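Cleavage stimulation factor 77 (Encephalitozoon cuniculi, PDB 2UY1) probably takes part in mRNA 3'-end processing as a HAT-repeat scaffold of the suppressor of forked family, with a possible role in mRNA binding. Local coordinates at residues Y71-L75 with L87-Y91. Sequence-based numbering, arbitrary orientation.
Sequences YEFTL and LFKEY. Unlike the reference sequence in segment 87-91: Phe88 (reference Tyr).
Two reciprocal hydrogen bonds join Tyr71 to Glu90 and Glu72 to Tyr91, each segment giving one phenol and one carboxylate. Tyr71 OH donates to Glu90 OE2 at 2.9 Å, and the acceptor oxygen approaches the ring rim almost in the plane of the phenol, while the carboxylate itself stands almost perpendicular to that ring (82°). Tyr91 OH donates to Glu72 OE2 over 2.8 Å; here ring and carboxylate planes are more obliquely turned. Both glutamates accept through the anti lone pair, so in each carboxylate the phenol approaches from the side away from the second oxygen.

Between and beside these bonds the contact is apolar. Leu75 CD2 sits over the centre of one face of Phe88, 3.5 Å from the centroid and 7° off the ring normal, a well-aligned CH-pi contact. Leu75 CD2 also meets Leu87 CD2 at 3.6 Å, while Leu75 CD1 is 3.4 Å from Tyr91 CD2. Both methyls of Leu87 touch Thr74 CG2, and Leu87 CD1 also reaches Tyr71 CD1 at 3.6 Å.

Helices 69-78 and 85-90 are successive short elements of the all-helical suppressor of forked array, whose HAT repeats belong to the TPR clan. Their closest CA pair, Tyr71 and Tyr91, is 5.7 Å apart.

First torsions set the reach of the two tyrosines. With CG anti to the backbone N (chi1 167°), the Tyr91 ring extends past Tyr71 CB and Leu75 CD1 to Glu72. In Tyr71 CG is instead anti to the carbonyl carbon, which directs the hydroxyl to Glu90. Behind this layer, Ile54 of helix 47-57 packs on Tyr71 and Thr74, Met51 touches Leu87, and Thr74 OG1 is hydrogen-bonded to Val70 O.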
loop_
_atom_site.group_PDB
_atom_site.type_symbol
_atom_site.label_atom_id
_atom_site.label_comp_id
_atom_site.label_asym_id
_atom_site.label_seq_id
_atom_site.Cartn_x
_atom_site.Cartn_y
_atom_site.Cartn_z
ATOM N N TYR B 71 16.425 -36.817 -46.363
ATOM C CA TYR B 71 16.257 -36.948 -44.913
ATOM C C TYR B 71 17.436 -36.316 -44.217
ATOM O O TYR B 71 17.316 -35.832 -43.096
ATOM C CB TYR B 71 16.156 -38.408 -44.490
ATOM C CG TYR B 71 14.789 -39.005 -44.660
ATOM C CD1 TYR B 71 13.899 -39.048 -43.597
ATOM C CD2 TYR B 71 14.381 -39.508 -45.894
ATOM C CE1 TYR B 71 12.649 -39.589 -43.738
ATOM C CE2 TYR B 71 13.125 -40.062 -46.059
ATOM C CZ TYR B 71 12.266 -40.100 -44.973
ATOM O OH TYR B 71 11.023 -40.650 -45.123
ATOM N N GLU B 72 18.582 -36.362 -44.884
ATOM C CA GLU B 72 19.780 -35.608 -44.494
ATOM C C GLU B 72 19.572 -34.104 -44.566
ATOM O O GLU B 72 20.040 -33.404 -43.696
ATOM C CB GLU B 72 20.968 -35.969 -45.401
ATOM C CG GLU B 72 21.362 -37.460 -45.399
ATOM C CD GLU B 72 22.705 -37.711 -46.067
ATOM O OE1 GLU B 72 22.929 -37.168 -47.180
ATOM O OE2 GLU B 72 23.526 -38.470 -45.479
ATOM N N PHE B 73 18.921 -33.631 -45.643
ATOM C CA PHE B 73 18.550 -32.197 -45.834
ATOM C C PHE B 73 17.581 -31.691 -44.750
ATOM O O PHE B 73 17.780 -30.599 -44.216
ATOM C CB PHE B 73 18.066 -31.942 -47.282
ATOM C CG PHE B 73 17.578 -30.523 -47.564
ATOM C CD1 PHE B 73 18.443 -29.420 -47.488
ATOM C CD2 PHE B 73 16.243 -30.308 -47.972
ATOM C CE1 PHE B 73 17.990 -28.103 -47.746
ATOM C CE2 PHE B 73 15.767 -29.011 -48.239
ATOM C CZ PHE B 73 16.660 -27.891 -48.127
ATOM N N THR B 74 16.588 -32.515 -44.406
ATOM C CA THR B 74 15.660 -32.297 -43.290
ATOM C C THR B 74 16.349 -32.362 -41.897
ATOM O O THR B 74 16.133 -31.480 -41.063
ATOM C CB THR B 74 14.425 -33.289 -43.387
ATOM O OG1 THR B 74 13.813 -33.186 -44.684
ATOM C CG2 THR B 74 13.375 -33.035 -42.321
ATOM N N LEU B 75 17.185 -33.384 -41.673
ATOM C CA LEU B 75 18.040 -33.456 -40.489
ATOM C C LEU B 75 19.003 -32.302 -40.345
ATOM O O LEU B 75 19.392 -31.992 -39.235
ATOM C CB LEU B 75 18.783 -34.792 -40.371
ATOM C CG LEU B 75 17.971 -36.050 -40.006
ATOM C CD1 LEU B 75 18.839 -37.292 -40.151
ATOM C CD2 LEU B 75 17.378 -36.027 -38.624
ATOM N N LEU B 87 11.872 -39.221 -37.706
ATOM C CA LEU B 87 12.744 -38.718 -38.758
ATOM C C LEU B 87 14.104 -39.439 -38.729
ATOM O O LEU B 87 14.576 -39.847 -39.773
ATOM C CB LEU B 87 12.901 -37.193 -38.676
ATOM C CG LEU B 87 13.804 -36.472 -39.686
ATOM C CD1 LEU B 87 13.258 -36.559 -41.132
ATOM C CD2 LEU B 87 13.961 -35.042 -39.256
ATOM N N PHE B 88 14.705 -39.603 -37.534
ATOM C CA PHE B 88 15.988 -40.301 -37.405
ATOM C C PHE B 88 15.777 -41.763 -37.812
ATOM O O PHE B 88 16.517 -42.276 -38.650
ATOM C CB PHE B 88 16.631 -40.128 -36.018
ATOM C CG PHE B 88 17.613 -38.939 -35.918
ATOM C CD1 PHE B 88 17.310 -37.824 -35.148
ATOM C CD2 PHE B 88 18.836 -38.943 -36.604
ATOM C CE1 PHE B 88 18.217 -36.733 -35.019
ATOM C CE2 PHE B 88 19.745 -37.849 -36.504
ATOM C CZ PHE B 88 19.442 -36.743 -35.689
ATOM N N LYS B 89 14.716 -42.386 -37.288
ATOM C CA LYS B 89 14.289 -43.756 -37.664
ATOM C C LYS B 89 14.188 -43.979 -39.178
ATOM O O LYS B 89 14.847 -44.873 -39.711
ATOM C CB LYS B 89 12.966 -44.158 -36.954
ATOM C CG LYS B 89 12.397 -45.548 -37.331
ATOM C CD LYS B 89 11.227 -45.926 -36.430
ATOM C CE LYS B 89 10.823 -47.403 -36.588
ATOM N NZ LYS B 89 11.359 -48.337 -35.514
ATOM N N GLU B 90 13.373 -43.187 -39.868
ATOM C CA GLU B 90 13.165 -43.374 -41.303
ATOM C C GLU B 90 14.459 -43.217 -42.136
ATOM O O GLU B 90 14.642 -43.881 -43.144
ATOM C CB GLU B 90 12.100 -42.410 -41.825
ATOM C CG GLU B 90 10.688 -42.763 -41.441
ATOM C CD GLU B 90 9.748 -41.571 -41.493
ATOM O OE1 GLU B 90 8.965 -41.424 -40.533
ATOM O OE2 GLU B 90 9.791 -40.780 -42.474
ATOM N N TYR B 91 15.342 -42.331 -41.704
ATOM C CA TYR B 91 16.579 -42.035 -42.421
ATOM C C TYR B 91 17.552 -43.229 -42.566
ATOM O O TYR B 91 17.623 -44.122 -41.709
ATOM C CB TYR B 91 17.250 -40.860 -41.733
ATOM C CG TYR B 91 18.672 -40.593 -42.117
ATOM C CD1 TYR B 91 19.048 -40.482 -43.462
ATOM C CD2 TYR B 91 19.645 -40.392 -41.136
ATOM C CE1 TYR B 91 20.360 -40.210 -43.817
ATOM C CE2 TYR B 91 20.971 -40.101 -41.482
ATOM C CZ TYR B 91 21.321 -40.018 -42.826
ATOM O OH TYR B 91 22.624 -39.737 -43.193
#